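Local coordinates for type VI secretion system component (Escherichia coli O6, PDB 2P5Z), which is a component of the type VI secretion system, structurally similar to the T4 phage tail proteins gp27 and gp5, at residues R146-V151 and A192-E197; L344-T349 and T361-P366. One frame throughout, in Å; residues are numbered along the deposited sequence.

Contact 1 (R146-V151 and A192-E197)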
loop_
_atom_site.group_PDB
_atom_site.type_symbol
_atom_site.label_atom_id
_atom_site.label_comp_id
_atom_site.label_asym_id
_atom_site.label_seq_id
_atom_site.Cartn_x
_atom_site.Cartn_y
_atom_site.Cartn_z
ATOM N N ARG A 146 32.971 -6.468 -11.379
ATOM C CA ARG A 146 34.165 -7.209 -11.780
ATOM C C ARG A 146 34.894 -8.038 -10.739
ATOM O O ARG A 146 36.117 -7.909 -10.659
ATOM C CB ARG A 146 35.238 -6.225 -12.251
ATOM C CG ARG A 146 34.906 -5.307 -13.376
ATOM C CD ARG A 146 35.823 -4.118 -13.264
ATOM N NE ARG A 146 36.613 -3.960 -14.473
ATOM C CZ ARG A 146 37.770 -4.581 -14.708
ATOM N NH1 ARG A 146 38.290 -5.407 -13.802
ATOM N NH2 ARG A 146 38.412 -4.373 -15.855
ATOM N N GLY A 147 34.247 -8.878 -9.944
ATOM C CA GLY A 147 35.033 -9.798 -9.079
ATOM C C GLY A 147 35.734 -9.176 -7.866
ATOM O O GLY A 147 35.831 -9.780 -6.788
ATOM N N GLN A 148 36.256 -7.970 -8.054
ATOM C CA GLN A 148 36.713 -7.149 -6.964
ATOM C C GLN A 148 35.490 -6.498 -6.312
ATOM O O GLN A 148 35.491 -6.250 -5.103
ATOM C CB GLN A 148 37.703 -6.087 -7.464
ATOM C CG GLN A 148 37.213 -5.274 -8.649
ATOM C CD GLN A 148 38.081 -4.063 -8.936
ATOM O OE1 GLN A 148 39.301 -4.175 -9.060
ATOM N NE2 GLN A 148 37.453 -2.896 -9.056
ATOM N N ASP A 149 34.444 -6.250 -7.104
ATOM C CA ASP A 149 33.252 -5.566 -6.620
ATOM C C ASP A 149 32.294 -6.414 -5.762
ATOM O O ASP A 149 31.368 -5.864 -5.172
ATOM C CB ASP A 149 32.478 -4.999 -7.791
ATOM C CG ASP A 149 33.275 -4.014 -8.596
ATOM O OD1 ASP A 149 33.963 -3.186 -7.986
ATOM O OD2 ASP A 149 33.187 -4.041 -9.846
ATOM N N PHE A 150 32.509 -7.732 -5.691
ATOM C CA PHE A 150 31.626 -8.665 -4.958
ATOM C C PHE A 150 32.344 -9.977 -4.741
ATOM O O PHE A 150 33.307 -10.241 -5.431
ATOM C CB PHE A 150 30.326 -8.950 -5.721
ATOM C CG PHE A 150 30.529 -9.628 -7.061
ATOM C CD1 PHE A 150 30.728 -8.869 -8.213
ATOM C CD2 PHE A 150 30.498 -11.013 -7.174
ATOM C CE1 PHE A 150 30.911 -9.468 -9.435
ATOM C CE2 PHE A 150 30.687 -11.616 -8.401
ATOM C CZ PHE A 150 30.894 -10.840 -9.533
ATOM N N VAL A 151 31.846 -10.815 -3.831
ATOM C CA VAL A 151 32.475 -12.084 -3.461
ATOM C C VAL A 151 31.396 -12.972 -2.841
ATOM O O VAL A 151 30.583 -12.485 -2.054
ATOM C CB VAL A 151 33.638 -11.881 -2.417
ATOM C CG1 VAL A 151 33.861 -13.115 -1.541
ATOM C CG2 VAL A 151 34.953 -11.554 -3.093
ATOM N N ALA A 192 40.149 -1.334 1.323
ATOM C CA ALA A 192 41.063 -0.250 1.677
ATOM C C ALA A 192 41.941 0.203 0.506
ATOM O O ALA A 192 42.052 1.409 0.259
ATOM C CB ALA A 192 41.923 -0.646 2.876
ATOM N N ARG A 193 42.519 -0.759 -0.228
ATOM C CA ARG A 193 43.442 -0.451 -1.337
ATOM C C ARG A 193 42.744 0.126 -2.559
ATOM O O ARG A 193 43.199 1.104 -3.140
ATOM C CB ARG A 193 44.235 -1.683 -1.788
ATOM C CG ARG A 193 44.432 -2.756 -0.746
ATOM C CD ARG A 193 45.209 -3.940 -1.324
ATOM N NE ARG A 193 44.504 -4.630 -2.414
ATOM C CZ ARG A 193 44.893 -4.630 -3.692
ATOM N NH1 ARG A 193 44.186 -5.285 -4.607
ATOM N NH2 ARG A 193 45.987 -3.974 -4.063
ATOM N N LEU A 194 41.637 -0.485 -2.956
ATOM C CA LEU A 194 41.001 -0.086 -4.195
ATOM C C LEU A 194 40.089 1.117 -3.999
ATOM O O LEU A 194 39.766 1.806 -4.970
ATOM C CB LEU A 194 40.251 -1.266 -4.820
ATOM C CG LEU A 194 41.081 -2.491 -5.235
ATOM C CD1 LEU A 194 40.189 -3.640 -5.677
ATOM C CD2 LEU A 194 42.071 -2.126 -6.336
ATOM N N LYS A 195 39.712 1.369 -2.740
ATOM C CA LYS A 195 38.783 2.458 -2.346
ATOM C C LYS A 195 37.400 2.274 -2.962
ATOM O O LYS A 195 36.901 3.149 -3.682
ATOM C CB LYS A 195 39.335 3.856 -2.657
ATOM C CG LYS A 195 40.545 4.235 -1.849
ATOM C CD LYS A 195 41.231 5.459 -2.446
ATOM C CE LYS A 195 42.041 6.192 -1.389
ATOM N NZ LYS A 195 42.571 5.252 -0.346
ATOM N N ILE A 196 36.809 1.113 -2.701
ATOM C CA ILE A 196 35.527 0.769 -3.278
ATOM C C ILE A 196 34.750 -0.042 -2.269
ATOM O O ILE A 196 35.331 -0.621 -1.341
ATOM C CB ILE A 196 35.657 -0.099 -4.578
ATOM C CG1 ILE A 196 36.582 -1.299 -4.346
ATOM C CG2 ILE A 196 36.082 0.738 -5.799
ATOM C CD1 ILE A 196 36.346 -2.470 -5.284
ATOM N N GLU A 197 33.436 -0.076 -2.464
ATOM C CA GLU A 197 32.555 -0.952 -1.696
ATOM C C GLU A 197 32.407 -2.308 -2.386
ATOM O O GLU A 197 32.327 -2.393 -3.613
ATOM C CB GLU A 197 31.185 -0.286 -1.478
ATOM C CG GLU A 197 30.150 -0.441 -2.603
ATOM C CD GLU A 197 30.364 0.475 -3.823
ATOM O OE1 GLU A 197 31.418 1.143 -3.932
ATOM O OE2 GLU A 197 29.454 0.529 -4.688
#

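Contact 2 (L344-T349 and T361-P366)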
loop_
_atom_site.group_PDB
_atom_site.type_symbol
_atom_site.label_atom_id
_atom_site.label_comp_id
_atom_site.label_asym_id
_atom_site.label_seq_id
_atom_site.Cartn_x
_atom_site.Cartn_y
_atom_site.Cartn_z
ATOM N N LEU A 344 23.924 -10.205 16.779
ATOM C CA LEU A 344 24.335 -9.939 15.406
ATOM C C LEU A 344 23.594 -8.716 14.950
ATOM O O LEU A 344 22.369 -8.702 14.969
ATOM C CB LEU A 344 23.993 -11.121 14.502
ATOM C CG LEU A 344 24.383 -11.161 13.010
ATOM C CD1 LEU A 344 23.282 -10.624 12.095
ATOM C CD2 LEU A 344 25.741 -10.498 12.708
ATOM N N ILE A 345 24.341 -7.704 14.531
ATOM C CA ILE A 345 23.753 -6.462 14.067
ATOM C C ILE A 345 23.170 -6.657 12.685
ATOM O O ILE A 345 23.894 -7.004 11.751
ATOM C CB ILE A 345 24.800 -5.344 13.966
ATOM C CG1 ILE A 345 25.608 -5.222 15.269
ATOM C CG2 ILE A 345 24.136 -4.023 13.528
ATOM C CD1 ILE A 345 24.801 -4.792 16.502
ATOM N N THR A 346 21.864 -6.426 12.572
ATOM C CA THR A 346 21.167 -6.519 11.304
ATOM C C THR A 346 20.968 -5.162 10.653
ATOM O O THR A 346 20.763 -5.093 9.447
ATOM C CB THR A 346 19.790 -7.182 11.453
ATOM O OG1 THR A 346 18.955 -6.378 12.298
ATOM C CG2 THR A 346 19.934 -8.572 12.057
ATOM N N GLY A 347 21.000 -4.086 11.438
ATOM C CA GLY A 347 20.702 -2.763 10.902
ATOM C C GLY A 347 21.176 -1.641 11.806
ATOM O O GLY A 347 21.269 -1.834 13.008
ATOM N N VAL A 348 21.531 -0.489 11.221
ATOM C CA VAL A 348 21.819 0.735 11.973
ATOM C C VAL A 348 21.185 1.972 11.322
ATOM O O VAL A 348 21.115 2.080 10.099
ATOM C CB VAL A 348 23.342 1.006 12.180
ATOM C CG1 VAL A 348 24.031 -0.120 12.938
ATOM C CG2 VAL A 348 24.047 1.239 10.864
ATOM N N THR A 349 20.689 2.893 12.140
ATOM C CA THR A 349 20.341 4.238 11.670
ATOM C C THR A 349 21.391 5.178 12.271
ATOM O O THR A 349 21.895 4.934 13.346
ATOM C CB THR A 349 18.898 4.607 12.038
ATOM O OG1 THR A 349 18.025 3.641 11.447
ATOM C CG2 THR A 349 18.494 5.975 11.503
ATOM N N THR A 361 21.325 4.292 16.285
ATOM C CA THR A 361 20.458 3.263 16.852
ATOM C C THR A 361 20.675 1.978 16.031
ATOM O O THR A 361 20.817 2.049 14.813
ATOM C CB THR A 361 18.968 3.664 16.808
ATOM O OG1 THR A 361 18.527 3.697 15.447
ATOM C CG2 THR A 361 18.743 5.051 17.412
ATOM N N PHE A 362 20.727 0.816 16.680
ATOM C CA PHE A 362 20.864 -0.424 15.937
ATOM C C PHE A 362 19.730 -1.417 16.164
ATOM O O PHE A 362 19.169 -1.461 17.238
ATOM C CB PHE A 362 22.218 -1.085 16.199
ATOM C CG PHE A 362 22.410 -1.608 17.601
ATOM C CD1 PHE A 362 22.028 -2.905 17.947
ATOM C CD2 PHE A 362 23.035 -0.820 18.570
ATOM C CE1 PHE A 362 22.234 -3.399 19.239
ATOM C CE2 PHE A 362 23.254 -1.311 19.860
ATOM C CZ PHE A 362 22.849 -2.597 20.196
ATOM N N THR A 363 19.401 -2.219 15.156
ATOM C CA THR A 363 18.545 -3.395 15.374
ATOM C C THR A 363 19.478 -4.589 15.337
ATOM O O THR A 363 20.584 -4.481 14.808
ATOM C CB THR A 363 17.410 -3.550 14.329
ATOM O OG1 THR A 363 17.985 -3.687 13.024
ATOM C CG2 THR A 363 16.503 -2.338 14.326
ATOM N N ALA A 364 19.053 -5.710 15.912
ATOM C CA ALA A 364 19.924 -6.874 16.043
ATOM C C ALA A 364 19.144 -8.157 16.336
ATOM O O ALA A 364 17.946 -8.124 16.647
ATOM C CB ALA A 364 20.965 -6.637 17.143
ATOM N N ILE A 365 19.822 -9.295 16.230
ATOM C CA ILE A 365 19.205 -10.574 16.590
ATOM C C ILE A 365 20.233 -11.305 17.447
ATOM O O ILE A 365 21.428 -11.031 17.321
ATOM C CB ILE A 365 18.762 -11.462 15.327
ATOM C CG1 ILE A 365 19.967 -11.901 14.477
ATOM C CG2 ILE A 365 17.659 -10.780 14.484
ATOM C CD1 ILE A 365 19.687 -13.098 13.596
ATOM N N PRO A 366 19.779 -12.201 18.346
ATOM C CA PRO A 366 20.722 -12.956 19.167
ATOM C C PRO A 366 21.602 -13.855 18.328
ATOM O O PRO A 366 21.166 -14.311 17.269
ATOM C CB PRO A 366 19.818 -13.854 20.014
ATOM C CG PRO A 366 18.471 -13.240 19.964
ATOM C CD PRO A 366 18.373 -12.529 18.668
HETATM O O HOH W 1 18.177 1.123 13.425
#

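Contact 1 (R146-V151 and A192-E197)
The turn carrying Gln-148 and Asp-149 approaches the bend at Leu-194 and Ile-196 just where two strands start to pair, the CA atoms of Asp-149 and Glu-197 lying 6.8 Å apart and those of Gln-148 and Leu-194 8.7 Å. This is the mouth of a parallel strand pair, 150-153 with 196-202, in a three-stranded mixed sheet of the baseplate-hub-like region; backbone bonds of Asp-149 and Val-151 with Ile-199 begin the pairing. The second strand is reached through a hairpin with a G1 beta bulge, Lys-195 and Ile-196 both facing Asp-191.

Ahead of the paired strands it is mostly side chains that meet. Gln-148 slants across Leu-194, whose CD1 methyl touches the amide at OE1, 3.5 Å away. Ile-196 points its CD1 at the turn, crossing Gln-148 at about a right angle: CG1 stands between the backbone N and the carbonyl carbon (chi1 50°), and the methyl ends 3.9 Å from the backbone O of Gln-148 and 4.0 Å from its NE2.

The carboxylate of Asp-149 works in two directions. OD1 forms a salt bridge with Arg-113, which also pairs with OE2 of Glu-197 and so probably eases the proximity of the two acids, while the CD1 methyl of Ile-196 rests 3.7 Å from that same OD1. OD2 turns back into its own loop and accepts the backbone N of Arg-146 at 2.9 Å, on the anti side and 29° out of the carboxylate plane.

Contact 2 (L344-T349 and T361-P366)
Ile-345 lays its CD1 methyl against the ring of Phe-362, 3.7 Å from CD1 of the ring, the two side chains crossing at about a right angle. Phe-362 has CG between its backbone N and carbonyl carbon (chi1 68°), and the ring stands out from its strand, with the CB of Ala-364 at its edge and in its plane. Val-348 joins the same face, its CG1 3.9 Å from the CB of Phe-362. Leu-322 and, from strand 230-237, Val-230 and Leu-233 also touch the Phe-362 side chain.

Behind this apolar layer runs an antiparallel hairpin, strands 343-353 and 359-366, interrupted by a classic beta bulge: Thr-346 and Gly-347 both face Thr-363. The O of Thr-363 takes the N of Thr-346 at 3.2 Å and, weakly, the N of Gly-347, the former donor standing 38° out of the carbonyl plane. Toward one end Leu-344 and Ile-365 exchange two backbone bonds, the one from Leu-344 N to Ile-365 O being nearly straight at 169°.

Thr-349, Thr-361 and Thr-363 point to the other face, and at the bulge OG1 of Thr-346 meets OG1 of Thr-363 in a 3.0 Å hydrogen bond that either could donate. At the exposed end Thr-349 and Thr-361 lie side by side, the CB of Thr-349 3.5 Å from OG1 of Thr-361, and a water bonded to Thr-349 OG1 donates to Thr-361 O at 3.1 Å.

Contacts 1 and 2 follow one another along the chain, the first closing before the second opens, and they do not touch: their centres are 24 Å apart and their nearest atoms about 14 Å. They sit in different sheets. Contact 1 lies at the entrance to the small mixed sheet of strands 150-153, 185-191 and 196-202, whereas contact 2 pairs the two strands of a hairpin, of which strand 343-353 also bonds to strands 29-38 and 326-330. Strand 85-99 reaches contact 1 through His-88, against Lys-195 and Glu-197. Neither contact is touched by another chain of the three-chain assembly.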